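Local coordinates for fervidolysin (Fervidobacterium pennivorans, PDB 1R6V), which degrades keratin into peptides as a subtilisin-like serine protease, letting its bacterium grow on native feathers, at residues Gly22-Gly27 and Val92-Lys97; Glu31-Val36 and Asp246-Ala251; Glu149-Thr154 and Val391-Gln396; Leu395-Asn400 and Ala435-Pro440. The protein carries 1 engineered substitution. All coordinates share one frame; numbering follows the deposited sequence.

Contact 1 of 4, residues Gly22-Gly27 and Val92-Lys97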
loop_
_atom_site.group_PDB
_atom_site.type_symbol
_atom_site.label_atom_id
_atom_site.label_comp_id
_atom_site.label_asym_id
_atom_site.label_seq_id
_atom_site.Cartn_x
_atom_site.Cartn_y
_atom_site.Cartn_z
ATOM N N GLY A 22 -11.892 -2.193 -3.096
ATOM C CA GLY A 22 -11.018 -2.174 -1.937
ATOM C C GLY A 22 -11.772 -2.658 -0.710
ATOM O O GLY A 22 -12.940 -2.314 -0.509
ATOM N N GLU A 23 -11.111 -3.451 0.127
ATOM C CA GLU A 23 -11.754 -3.984 1.320
ATOM C C GLU A 23 -12.228 -2.884 2.252
ATOM O O GLU A 23 -11.505 -1.924 2.513
ATOM C CB GLU A 23 -10.796 -4.913 2.077
ATOM C CG GLU A 23 -11.404 -5.478 3.362
ATOM C CD GLU A 23 -10.503 -6.475 4.074
ATOM O OE1 GLU A 23 -10.912 -6.975 5.144
ATOM O OE2 GLU A 23 -9.401 -6.750 3.572
ATOM N N LEU A 24 -13.455 -3.035 2.745
ATOM C CA LEU A 24 -14.067 -2.078 3.655
ATOM C C LEU A 24 -14.005 -2.601 5.086
ATOM O O LEU A 24 -14.531 -3.675 5.381
ATOM C CB LEU A 24 -15.522 -1.841 3.246
ATOM C CG LEU A 24 -15.858 -0.581 2.436
ATOM C CD1 LEU A 24 -14.802 -0.284 1.412
ATOM C CD2 LEU A 24 -17.234 -0.734 1.805
ATOM N N ARG A 25 -13.361 -1.832 5.960
ATOM C CA ARG A 25 -13.190 -2.183 7.369
ATOM C C ARG A 25 -13.680 -1.019 8.226
ATOM O O ARG A 25 -13.199 0.098 8.075
ATOM C CB ARG A 25 -11.708 -2.415 7.647
ATOM C CG ARG A 25 -11.396 -3.002 8.995
ATOM C CD ARG A 25 -11.620 -4.493 8.950
ATOM N NE ARG A 25 -10.544 -5.208 9.622
ATOM C CZ ARG A 25 -9.916 -6.260 9.109
ATOM N NH1 ARG A 25 -10.256 -6.719 7.909
ATOM N NH2 ARG A 25 -8.953 -6.854 9.799
ATOM N N ASP A 26 -14.626 -1.263 9.132
ATOM C CA ASP A 26 -15.127 -0.174 9.969
ATOM C C ASP A 26 -14.008 0.605 10.649
ATOM O O ASP A 26 -13.058 0.021 11.170
ATOM C CB ASP A 26 -16.093 -0.710 11.030
ATOM C CG ASP A 26 -17.365 -1.252 10.424
ATOM O OD1 ASP A 26 -18.015 -0.500 9.665
ATOM O OD2 ASP A 26 -17.711 -2.424 10.701
ATOM N N GLY A 27 -14.126 1.929 10.624
ATOM C CA GLY A 27 -13.132 2.783 11.246
ATOM C C GLY A 27 -11.787 2.839 10.546
ATOM O O GLY A 27 -10.896 3.562 10.982
ATOM N N VAL A 92 -11.739 0.166 -7.507
ATOM C CA VAL A 92 -12.468 1.231 -6.831
ATOM C C VAL A 92 -12.186 0.984 -5.367
ATOM O O VAL A 92 -12.480 -0.096 -4.876
ATOM C CB VAL A 92 -13.989 1.133 -7.044
ATOM C CG1 VAL A 92 -14.673 2.301 -6.314
ATOM C CG2 VAL A 92 -14.311 1.189 -8.532
ATOM N N GLU A 93 -11.624 1.961 -4.664
ATOM C CA GLU A 93 -11.317 1.753 -3.247
ATOM C C GLU A 93 -11.501 3.049 -2.465
ATOM O O GLU A 93 -11.578 4.117 -3.051
ATOM C CB GLU A 93 -9.854 1.305 -3.125
ATOM C CG GLU A 93 -8.875 2.376 -3.593
ATOM C CD GLU A 93 -7.421 1.920 -3.587
ATOM O OE1 GLU A 93 -6.562 2.731 -3.973
ATOM O OE2 GLU A 93 -7.140 0.761 -3.200
ATOM N N PRO A 94 -11.584 2.972 -1.126
ATOM C CA PRO A 94 -11.732 4.214 -0.365
ATOM C C PRO A 94 -10.317 4.754 -0.085
ATOM O O PRO A 94 -9.318 4.124 -0.457
ATOM C CB PRO A 94 -12.390 3.742 0.932
ATOM C CG PRO A 94 -11.728 2.415 1.143
ATOM C CD PRO A 94 -11.759 1.791 -0.254
ATOM N N SER A 95 -10.233 5.925 0.537
ATOM C CA SER A 95 -8.946 6.457 0.962
ATOM C C SER A 95 -8.919 5.902 2.379
ATOM O O SER A 95 -9.890 6.067 3.137
ATOM C CB SER A 95 -8.954 7.984 1.015
ATOM O OG SER A 95 -7.827 8.472 1.724
ATOM N N TYR A 96 -7.845 5.229 2.751
ATOM C CA TYR A 96 -7.776 4.648 4.079
ATOM C C TYR A 96 -7.239 5.588 5.154
ATOM O O TYR A 96 -6.597 6.591 4.858
ATOM C CB TYR A 96 -6.942 3.374 4.034
ATOM C CG TYR A 96 -7.603 2.281 3.222
ATOM C CD1 TYR A 96 -7.285 2.098 1.876
ATOM C CD2 TYR A 96 -8.563 1.444 3.792
ATOM C CE1 TYR A 96 -7.905 1.102 1.115
ATOM C CE2 TYR A 96 -9.190 0.436 3.032
ATOM C CZ TYR A 96 -8.851 0.280 1.699
ATOM O OH TYR A 96 -9.452 -0.687 0.927
ATOM N N LYS A 97 -7.518 5.254 6.412
ATOM C CA LYS A 97 -7.045 6.067 7.520
ATOM C C LYS A 97 -5.535 5.895 7.683
ATOM O O LYS A 97 -5.018 4.777 7.586
ATOM C CB LYS A 97 -7.738 5.641 8.824
ATOM C CG LYS A 97 -9.249 5.839 8.850
ATOM C CD LYS A 97 -9.637 7.312 8.892
ATOM C CE LYS A 97 -11.137 7.484 9.019
ATOM N NZ LYS A 97 -11.674 6.736 10.188
#

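Contact 2 of 4, residues Glu31-Val36 and Asp246-Ala251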
loop_
_atom_site.group_PDB
_atom_site.type_symbol
_atom_site.label_atom_id
_atom_site.label_comp_id
_atom_site.label_asym_id
_atom_site.label_seq_id
_atom_site.Cartn_x
_atom_site.Cartn_y
_atom_site.Cartn_z
ATOM N N GLU A 31 -14.953 8.267 5.005
ATOM C CA GLU A 31 -16.256 8.149 4.371
ATOM C C GLU A 31 -16.494 9.212 3.294
ATOM O O GLU A 31 -15.811 10.244 3.256
ATOM C CB GLU A 31 -17.345 8.250 5.448
ATOM C CG GLU A 31 -18.743 7.932 4.956
ATOM C CD GLU A 31 -18.862 6.512 4.435
ATOM O OE1 GLU A 31 -19.043 5.571 5.244
ATOM O OE2 GLU A 31 -18.765 6.342 3.209
ATOM N N GLY A 32 -17.445 8.922 2.406
ATOM C CA GLY A 32 -17.848 9.850 1.363
ATOM C C GLY A 32 -16.992 10.100 0.141
ATOM O O GLY A 32 -17.226 11.074 -0.568
ATOM N N LYS A 33 -16.018 9.235 -0.120
ATOM C CA LYS A 33 -15.152 9.419 -1.276
ATOM C C LYS A 33 -14.618 8.082 -1.766
ATOM O O LYS A 33 -14.374 7.181 -0.964
ATOM C CB LYS A 33 -13.964 10.313 -0.899
ATOM C CG LYS A 33 -12.899 10.415 -1.984
ATOM C CD LYS A 33 -11.634 11.111 -1.483
ATOM C CE LYS A 33 -11.815 12.613 -1.386
ATOM N NZ LYS A 33 -10.493 13.262 -1.110
ATOM N N ILE A 34 -14.461 7.958 -3.080
ATOM C CA ILE A 34 -13.876 6.751 -3.659
ATOM C C ILE A 34 -12.749 7.109 -4.615
ATOM O O ILE A 34 -12.765 8.169 -5.244
ATOM C CB ILE A 34 -14.904 5.878 -4.435
ATOM C CG1 ILE A 34 -15.636 6.700 -5.505
ATOM C CG2 ILE A 34 -15.872 5.243 -3.456
ATOM C CD1 ILE A 34 -16.589 5.813 -6.391
ATOM N N LEU A 35 -11.744 6.238 -4.683
ATOM C CA LEU A 35 -10.611 6.447 -5.582
ATOM C C LEU A 35 -10.788 5.417 -6.672
ATOM O O LEU A 35 -10.945 4.235 -6.382
ATOM C CB LEU A 35 -9.270 6.208 -4.863
ATOM C CG LEU A 35 -9.027 6.924 -3.526
ATOM C CD1 LEU A 35 -7.535 7.003 -3.284
ATOM C CD2 LEU A 35 -9.652 8.283 -3.490
ATOM N N VAL A 36 -10.779 5.866 -7.923
ATOM C CA VAL A 36 -10.977 4.965 -9.046
ATOM C C VAL A 36 -9.744 4.856 -9.926
ATOM O O VAL A 36 -9.295 5.845 -10.499
ATOM C CB VAL A 36 -12.181 5.427 -9.924
ATOM C CG1 VAL A 36 -12.396 4.456 -11.089
ATOM C CG2 VAL A 36 -13.462 5.503 -9.048
ATOM N N ASP A 246 -5.370 9.341 0.880
ATOM C CA ASP A 246 -4.476 8.574 0.012
ATOM C C ASP A 246 -4.396 9.178 -1.391
ATOM O O ASP A 246 -3.344 9.114 -2.051
ATOM C CB ASP A 246 -4.935 7.121 -0.086
ATOM C CG ASP A 246 -4.724 6.334 1.203
ATOM O OD1 ASP A 246 -3.937 6.761 2.071
ATOM O OD2 ASP A 246 -5.347 5.260 1.329
ATOM N N ASP A 247 -5.502 9.760 -1.852
ATOM C CA ASP A 247 -5.515 10.388 -3.161
ATOM C C ASP A 247 -4.632 11.638 -3.197
ATOM O O ASP A 247 -3.857 11.805 -4.136
ATOM C CB ASP A 247 -6.968 10.705 -3.610
ATOM C CG ASP A 247 -7.775 11.470 -2.563
ATOM O OD1 ASP A 247 -7.404 11.465 -1.371
ATOM O OD2 ASP A 247 -8.809 12.071 -2.943
ATOM N N TYR A 248 -4.706 12.503 -2.186
ATOM C CA TYR A 248 -3.868 13.692 -2.219
ATOM C C TYR A 248 -2.394 13.364 -1.946
ATOM O O TYR A 248 -1.510 14.049 -2.455
ATOM C CB TYR A 248 -4.399 14.773 -1.266
ATOM C CG TYR A 248 -5.690 15.403 -1.773
ATOM C CD1 TYR A 248 -6.930 14.993 -1.291
ATOM C CD2 TYR A 248 -5.663 16.370 -2.772
ATOM C CE1 TYR A 248 -8.122 15.539 -1.802
ATOM C CE2 TYR A 248 -6.845 16.919 -3.290
ATOM C CZ TYR A 248 -8.063 16.499 -2.801
ATOM O OH TYR A 248 -9.222 17.035 -3.312
ATOM N N VAL A 249 -2.129 12.323 -1.164
ATOM C CA VAL A 249 -0.740 11.916 -0.935
ATOM C C VAL A 249 -0.167 11.437 -2.285
ATOM O O VAL A 249 0.955 11.794 -2.653
ATOM C CB VAL A 249 -0.630 10.776 0.104
ATOM C CG1 VAL A 249 0.811 10.227 0.120
ATOM C CG2 VAL A 249 -0.989 11.321 1.506
ATOM N N ALA A 250 -0.932 10.629 -3.019
ATOM C CA ALA A 250 -0.477 10.174 -4.330
ATOM C C ALA A 250 -0.165 11.393 -5.217
ATOM O O ALA A 250 0.853 11.424 -5.922
ATOM C CB ALA A 250 -1.548 9.266 -4.995
ATOM N N ALA A 251 -1.037 12.399 -5.190
ATOM C CA ALA A 251 -0.799 13.614 -5.977
ATOM C C ALA A 251 0.511 14.269 -5.550
ATOM O O ALA A 251 1.270 14.735 -6.390
ATOM C CB ALA A 251 -1.941 14.607 -5.785
HETATM O O HOH W 1 -8.958 12.913 0.997
HETATM O O HOH W 2 -11.449 16.222 -1.644
#

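Contact 3 of 4, residues Glu149-Thr154 and Val391-Gln396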
loop_
_atom_site.group_PDB
_atom_site.type_symbol
_atom_site.label_atom_id
_atom_site.label_comp_id
_atom_site.label_asym_id
_atom_site.label_seq_id
_atom_site.Cartn_x
_atom_site.Cartn_y
_atom_site.Cartn_z
ATOM N N GLU A 149 33.588 16.643 2.267
ATOM C CA GLU A 149 34.404 17.218 1.206
ATOM C C GLU A 149 34.283 16.378 -0.056
ATOM O O GLU A 149 34.428 16.888 -1.173
ATOM C CB GLU A 149 35.870 17.300 1.625
ATOM C CG GLU A 149 36.124 18.223 2.798
ATOM C CD GLU A 149 37.590 18.567 2.927
ATOM O OE1 GLU A 149 38.104 19.262 2.025
ATOM O OE2 GLU A 149 38.231 18.140 3.913
ATOM N N GLU A 150 34.020 15.086 0.112
ATOM C CA GLU A 150 33.867 14.204 -1.044
ATOM C C GLU A 150 32.426 14.232 -1.561
ATOM O O GLU A 150 32.186 14.329 -2.768
ATOM C CB GLU A 150 34.271 12.759 -0.692
ATOM C CG GLU A 150 33.871 11.745 -1.768
ATOM C CD GLU A 150 34.325 10.325 -1.486
ATOM O OE1 GLU A 150 34.604 9.982 -0.320
ATOM O OE2 GLU A 150 34.384 9.531 -2.446
ATOM N N ALA A 151 31.471 14.157 -0.638
ATOM C CA ALA A 151 30.050 14.158 -0.989
ATOM C C ALA A 151 29.216 14.680 0.187
ATOM O O ALA A 151 29.472 14.320 1.329
ATOM C CB ALA A 151 29.612 12.743 -1.348
ATOM N N SER A 152 28.219 15.512 -0.110
ATOM C CA SER A 152 27.355 16.095 0.924
ATOM C C SER A 152 25.887 16.239 0.482
ATOM O O SER A 152 25.081 16.870 1.174
ATOM C CB SER A 152 27.887 17.473 1.316
ATOM O OG SER A 152 27.821 18.346 0.200
ATOM N N GLY A 153 25.548 15.670 -0.670
ATOM C CA GLY A 153 24.179 15.759 -1.163
ATOM C C GLY A 153 23.946 16.861 -2.189
ATOM O O GLY A 153 22.811 17.164 -2.531
ATOM N N THR A 154 25.024 17.464 -2.686
ATOM C CA THR A 154 24.910 18.535 -3.677
ATOM C C THR A 154 24.003 18.180 -4.858
ATOM O O THR A 154 24.180 17.140 -5.481
ATOM C CB THR A 154 26.297 18.889 -4.232
ATOM O OG1 THR A 154 27.175 19.175 -3.134
ATOM C CG2 THR A 154 26.218 20.107 -5.140
ATOM N N VAL A 391 21.184 8.512 2.009
ATOM C CA VAL A 391 20.853 8.265 0.603
ATOM C C VAL A 391 21.169 9.491 -0.264
ATOM O O VAL A 391 21.692 9.369 -1.381
ATOM C CB VAL A 391 19.340 7.894 0.434
ATOM C CG1 VAL A 391 18.962 7.793 -1.067
ATOM C CG2 VAL A 391 19.065 6.549 1.106
ATOM N N ALA A 392 20.827 10.682 0.224
ATOM C CA ALA A 392 21.097 11.887 -0.549
ATOM C C ALA A 392 22.590 12.055 -0.834
ATOM O O ALA A 392 22.967 12.450 -1.939
ATOM C CB ALA A 392 20.548 13.123 0.180
ATOM N N VAL A 393 23.429 11.774 0.159
ATOM C CA VAL A 393 24.885 11.878 -0.025
ATOM C C VAL A 393 25.337 10.823 -1.051
ATOM O O VAL A 393 26.117 11.113 -1.967
ATOM C CB VAL A 393 25.636 11.707 1.350
ATOM C CG1 VAL A 393 27.166 11.740 1.145
ATOM C CG2 VAL A 393 25.245 12.867 2.284
ATOM N N LEU A 394 24.813 9.607 -0.934
ATOM C CA LEU A 394 25.174 8.545 -1.874
ATOM C C LEU A 394 24.768 8.855 -3.306
ATOM O O LEU A 394 25.489 8.503 -4.244
ATOM C CB LEU A 394 24.537 7.214 -1.468
ATOM C CG LEU A 394 24.983 6.636 -0.118
ATOM C CD1 LEU A 394 24.187 5.378 0.189
ATOM C CD2 LEU A 394 26.484 6.307 -0.159
ATOM N N LEU A 395 23.619 9.501 -3.483
ATOM C CA LEU A 395 23.154 9.802 -4.835
ATOM C C LEU A 395 24.053 10.812 -5.520
ATOM O O LEU A 395 24.061 10.898 -6.747
ATOM C CB LEU A 395 21.698 10.272 -4.810
ATOM C CG LEU A 395 20.732 9.111 -4.512
ATOM C CD1 LEU A 395 19.335 9.652 -4.313
ATOM C CD2 LEU A 395 20.770 8.087 -5.662
ATOM N N GLN A 396 24.804 11.585 -4.739
ATOM C CA GLN A 396 25.738 12.530 -5.342
ATOM C C GLN A 396 26.911 11.737 -5.903
ATOM O O GLN A 396 27.369 11.985 -7.025
ATOM C CB GLN A 396 26.290 13.526 -4.322
ATOM C CG GLN A 396 27.356 14.439 -4.934
ATOM C CD GLN A 396 27.950 15.397 -3.930
ATOM O OE1 GLN A 396 27.384 15.618 -2.860
ATOM N NE2 GLN A 396 29.093 15.982 -4.271
#

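Contact 4 of 4, residues Leu395-Asn400 and Ala435-Pro440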
loop_
_atom_site.group_PDB
_atom_site.type_symbol
_atom_site.label_atom_id
_atom_site.label_comp_id
_atom_site.label_asym_id
_atom_site.label_seq_id
_atom_site.Cartn_x
_atom_site.Cartn_y
_atom_site.Cartn_z
ATOM N N LEU A 395 23.619 9.501 -3.483
ATOM C CA LEU A 395 23.154 9.802 -4.835
ATOM C C LEU A 395 24.053 10.812 -5.520
ATOM O O LEU A 395 24.061 10.898 -6.747
ATOM C CB LEU A 395 21.698 10.272 -4.810
ATOM C CG LEU A 395 20.732 9.111 -4.512
ATOM C CD1 LEU A 395 19.335 9.652 -4.313
ATOM C CD2 LEU A 395 20.770 8.087 -5.662
ATOM N N GLN A 396 24.804 11.585 -4.739
ATOM C CA GLN A 396 25.738 12.530 -5.342
ATOM C C GLN A 396 26.911 11.737 -5.903
ATOM O O GLN A 396 27.369 11.985 -7.025
ATOM C CB GLN A 396 26.290 13.526 -4.322
ATOM C CG GLN A 396 27.356 14.439 -4.934
ATOM C CD GLN A 396 27.950 15.397 -3.930
ATOM O OE1 GLN A 396 27.384 15.618 -2.860
ATOM N NE2 GLN A 396 29.093 15.982 -4.271
ATOM N N LYS A 397 27.401 10.779 -5.130
ATOM C CA LYS A 397 28.542 9.987 -5.568
ATOM C C LYS A 397 28.228 8.922 -6.613
ATOM O O LYS A 397 29.078 8.600 -7.443
ATOM C CB LYS A 397 29.231 9.325 -4.375
ATOM C CG LYS A 397 30.464 8.515 -4.786
ATOM C CD LYS A 397 31.315 8.096 -3.601
ATOM C CE LYS A 397 32.573 7.356 -4.072
ATOM N NZ LYS A 397 33.450 6.945 -2.939
ATOM N N PHE A 398 27.022 8.367 -6.560
ATOM C CA PHE A 398 26.610 7.318 -7.498
ATOM C C PHE A 398 25.345 7.802 -8.189
ATOM O O PHE A 398 24.247 7.285 -7.961
ATOM C CB PHE A 398 26.349 6.023 -6.726
ATOM C CG PHE A 398 27.492 5.606 -5.848
ATOM C CD1 PHE A 398 27.431 5.783 -4.468
ATOM C CD2 PHE A 398 28.646 5.055 -6.402
ATOM C CE1 PHE A 398 28.497 5.419 -3.656
ATOM C CE2 PHE A 398 29.723 4.690 -5.602
ATOM C CZ PHE A 398 29.654 4.870 -4.221
ATOM N N PRO A 399 25.485 8.798 -9.074
ATOM C CA PRO A 399 24.318 9.339 -9.766
ATOM C C PRO A 399 23.498 8.364 -10.585
ATOM O O PRO A 399 22.311 8.586 -10.803
ATOM C CB PRO A 399 24.911 10.478 -10.592
ATOM C CG PRO A 399 26.289 10.013 -10.879
ATOM C CD PRO A 399 26.728 9.415 -9.568
ATOM N N ASN A 400 24.114 7.272 -11.024
ATOM C CA ASN A 400 23.366 6.311 -11.819
ATOM C C ASN A 400 22.749 5.162 -11.022
ATOM O O ASN A 400 22.202 4.223 -11.603
ATOM C CB ASN A 400 24.243 5.739 -12.944
ATOM C CG ASN A 400 24.709 6.804 -13.919
ATOM O OD1 ASN A 400 24.013 7.790 -14.157
ATOM N ND2 ASN A 400 25.886 6.601 -14.499
ATOM N N ALA A 435 31.152 3.889 5.421
ATOM C CA ALA A 435 31.355 2.616 4.734
ATOM C C ALA A 435 30.545 2.572 3.437
ATOM O O ALA A 435 31.016 2.082 2.403
ATOM C CB ALA A 435 30.963 1.440 5.644
ATOM N N ALA A 436 29.324 3.098 3.474
ATOM C CA ALA A 436 28.495 3.090 2.268
ATOM C C ALA A 436 29.106 3.940 1.160
ATOM O O ALA A 436 29.127 3.541 -0.010
ATOM C CB ALA A 436 27.083 3.598 2.592
ATOM N N LEU A 437 29.627 5.107 1.524
ATOM C CA LEU A 437 30.190 6.009 0.528
ATOM C C LEU A 437 31.413 5.412 -0.170
ATOM O O LEU A 437 31.709 5.759 -1.316
ATOM C CB LEU A 437 30.544 7.356 1.172
ATOM C CG LEU A 437 30.849 8.525 0.235
ATOM C CD1 LEU A 437 29.650 8.818 -0.654
ATOM C CD2 LEU A 437 31.202 9.730 1.073
ATOM N N GLN A 438 32.119 4.526 0.520
ATOM C CA GLN A 438 33.294 3.880 -0.059
ATOM C C GLN A 438 32.891 3.029 -1.247
ATOM O O GLN A 438 33.645 2.885 -2.214
ATOM C CB GLN A 438 33.999 3.004 0.976
ATOM C CG GLN A 438 34.697 3.810 2.053
ATOM C CD GLN A 438 35.567 2.956 2.939
ATOM O OE1 GLN A 438 36.389 2.183 2.452
ATOM N NE2 GLN A 438 35.397 3.090 4.248
ATOM N N GLY A 439 31.690 2.471 -1.168
ATOM C CA GLY A 439 31.192 1.641 -2.239
ATOM C C GLY A 439 32.053 0.410 -2.437
ATOM O O GLY A 439 32.647 -0.108 -1.491
ATOM N N PRO A 440 32.129 -0.091 -3.674
ATOM C CA PRO A 440 31.427 0.472 -4.825
ATOM C C PRO A 440 29.932 0.141 -4.764
ATOM O O PRO A 440 29.472 -0.588 -3.891
ATOM C CB PRO A 440 32.118 -0.214 -6.001
ATOM C CG PRO A 440 32.384 -1.583 -5.449
ATOM C CD PRO A 440 32.940 -1.255 -4.071
HETATM O O HOH W 3 35.619 5.152 -3.720
#

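Contact 1 of 4, residues Gly22-Gly27 and Val92-Lys97
Val92 O takes the amide of Gly22 in a backbone hydrogen bond, Gly22 N to Val92 O 2.8 Å with an N-H...O angle of 157°, so the 22-27 loop is fastened to strand 89-93 at Val92. At Glu93 the CB methylene lies 3.9 Å from Gly22 CA. Because Gly22 has no side chain the loop can come this close; a CB there would collide with Glu93 CB and the Tyr96 hydroxyl. Glu93 itself looks outward from the propeptide, its carboxylate bonded to Thr276 OG1 and Tyr275 N of the protease. Pro94 uses its ring on two fronts: CD meets the Leu24 methyl CD1 at 4.0 Å, while CG stands 3.6 Å above one face of the Tyr96 ring, toward the rim. Tyr96, its CG anti to the carbonyl carbon (chi1 -66°), reaches back to the loop and donates OH to Glu23 O at 2.9 Å. That carbonyl lies at the ring edge, near the ring plane, and the hydroxyl is tilted 22° from the carbonyl plane. Lys97, bent at chi2 and chi4, curls over Gly27, whose O is 3.5 Å from Lys97 CG and only weakly bonded by NZ. The contact lies at an edge strand of the subtilisin-type propeptide domain, a four-stranded antiparallel sheet with two helices, where the N-terminal loop runs roughly alongside the outgoing chain.

Contact 2 of 4, residues Glu31-Val36 and Asp246-Ala251
Leu35 and Asp247 form the tight half of this contact: the Leu35 methyl CD2 sits 3.6 Å from Asp247 CB, and its CD1 is wedged against the start of the helix, 3.7 Å from Asp247 N. The two side chains cross at about a right angle, and Leu35 CD1 also brushes Asp246 CB. Polar chemistry takes over two residues earlier on the strand, at the wetter rim. Lys33, with CG anti to the backbone N (chi1 172°) and a bend at chi3, brings NZ to the syn lone pair of Asp247 OD2, a salt bridge of 2.8 Å. The same ammonium lies at the edge of the Tyr248 ring, 3.4 Å from CE1. Water 1, 2.6 Å from Lys33 NZ, passes a hydrogen bond on to Asp247 OD1, and water 2 links Lys33 NZ to Tyr248 OH. A methionine in place of Lys33 would probably leave the Asp247 carboxylate without its counter-charge and both waters without their lysine donor. Leu35 also touches Thr276 of helix 275-286, and Ser66 of the neighbouring strand packs on Asp247. A propeptide sheet laid on two surface helices of the protease, here 246-258 and 275-286, is the characteristic interface of subtilisin zymogens.

Contact 3 of 4, residues Glu149-Thr154 and Val391-Gln396
Gln396 reaches from its helix into the 151-154 turn and is held there by its carbonyl oxygen. CB and CG carry the extended chain to the turn, with CG trans to the backbone N (chi1 175°). Gln396 CD arrives 3.8 Å from both Thr154 N and Ala151 CA. Gln396 OE1 then takes three successive amides: Ser152 N at 2.9 Å, Gly153 N at 2.9 Å and Thr154 N at 3.0 Å. Gly153 N comes in nearly along the C=O axis, whereas the Ser152 and Thr154 amides approach from opposite sides of the carbonyl plane, 35° and 57° out of it, neither on a lone pair. Gln396 NE2 lies beside Glu150 O at 3.8 Å, too long for a bond. In the subtilisin fold this ties the end of the central helix 380-397, whose first turn carries the probable nucleophile Ser381, to the turn between helix 145-150 and strand 157-162, the strand ending at the probable charge-relay Asp162. One helical turn back, Val393 packs its CG1 on Ala151 CB at 3.6 Å and turns CG2 to the Ser152-Gly153 peptide. Gly153 has backbone angles that would jam a CB against the preceding carbonyl oxygen, and its CA rests on Ala392 O at 3.6 Å.

Contact 4 of 4, residues Leu395-Asn400 and Ala435-Pro440
Lys397 NZ is gripped from three directions: it donates to Leu437 O at 2.7 Å and to water 3 at 2.9 Å, and it forms a salt bridge with Glu150. The lysine chain is fully extended from the backbone (chi1 -178°), which carries the ammonium right across to the other helix. It meets the Leu437 carbonyl at a C=O...N angle of 148°, tilted 28° from the carbonyl plane, and water 3 passes a weak bond to Gln438 O. Leu437 O belongs to the last turn of helix 433-438, so the positive charge sits where that helix is probably negative. On the way Lys397 CD presses against the Leu437 methyl CD1 at 3.5 Å, a tight carbon contact between side chains that cross obliquely. The pair joins the C-terminal ends of two helices of the subtilisin-like protease domain, the long 380-397 and the short 433-438. A leucine in place of Lys397 would probably leave the Glu150 carboxylate and the Leu437 carbonyl without their shared donor. Phe398, the first residue past the helix, tucks its ring beneath the lysine, whose CG stands 3.7 Å above the ring centre. Its edge points at Leu437 O, 3.7 Å from CZ. Gly439, which breaks the second helix with a positive phi, lies 4.1 Å from Phe398 CZ at its CA, where a CB would clash with the ring.

Contacts 1 and 2, centres about 10 Å apart, use neighbouring strands of the propeptide sheet, joined by Glu93 O to Leu35 N and by Ser95 OG to Asp246 N. Contact 1 is internal to the propeptide, held by one backbone bond and by side-chain donors on loop carbonyls; contact 2 bridges propeptide and protease with an apolar centre and a hydrated ion pair at its rim. Contacts 3 and 4, centres about 35 to 40 Å away, share the end of helix 380-397 and meet through Glu150 and Lys397. Contact 2 is buried; contacts 1, 3 and 4 are partly buried. Contact 3 ends a glutamine carbonyl on backbone amides, contact 4 a lysine on a backbone carbonyl.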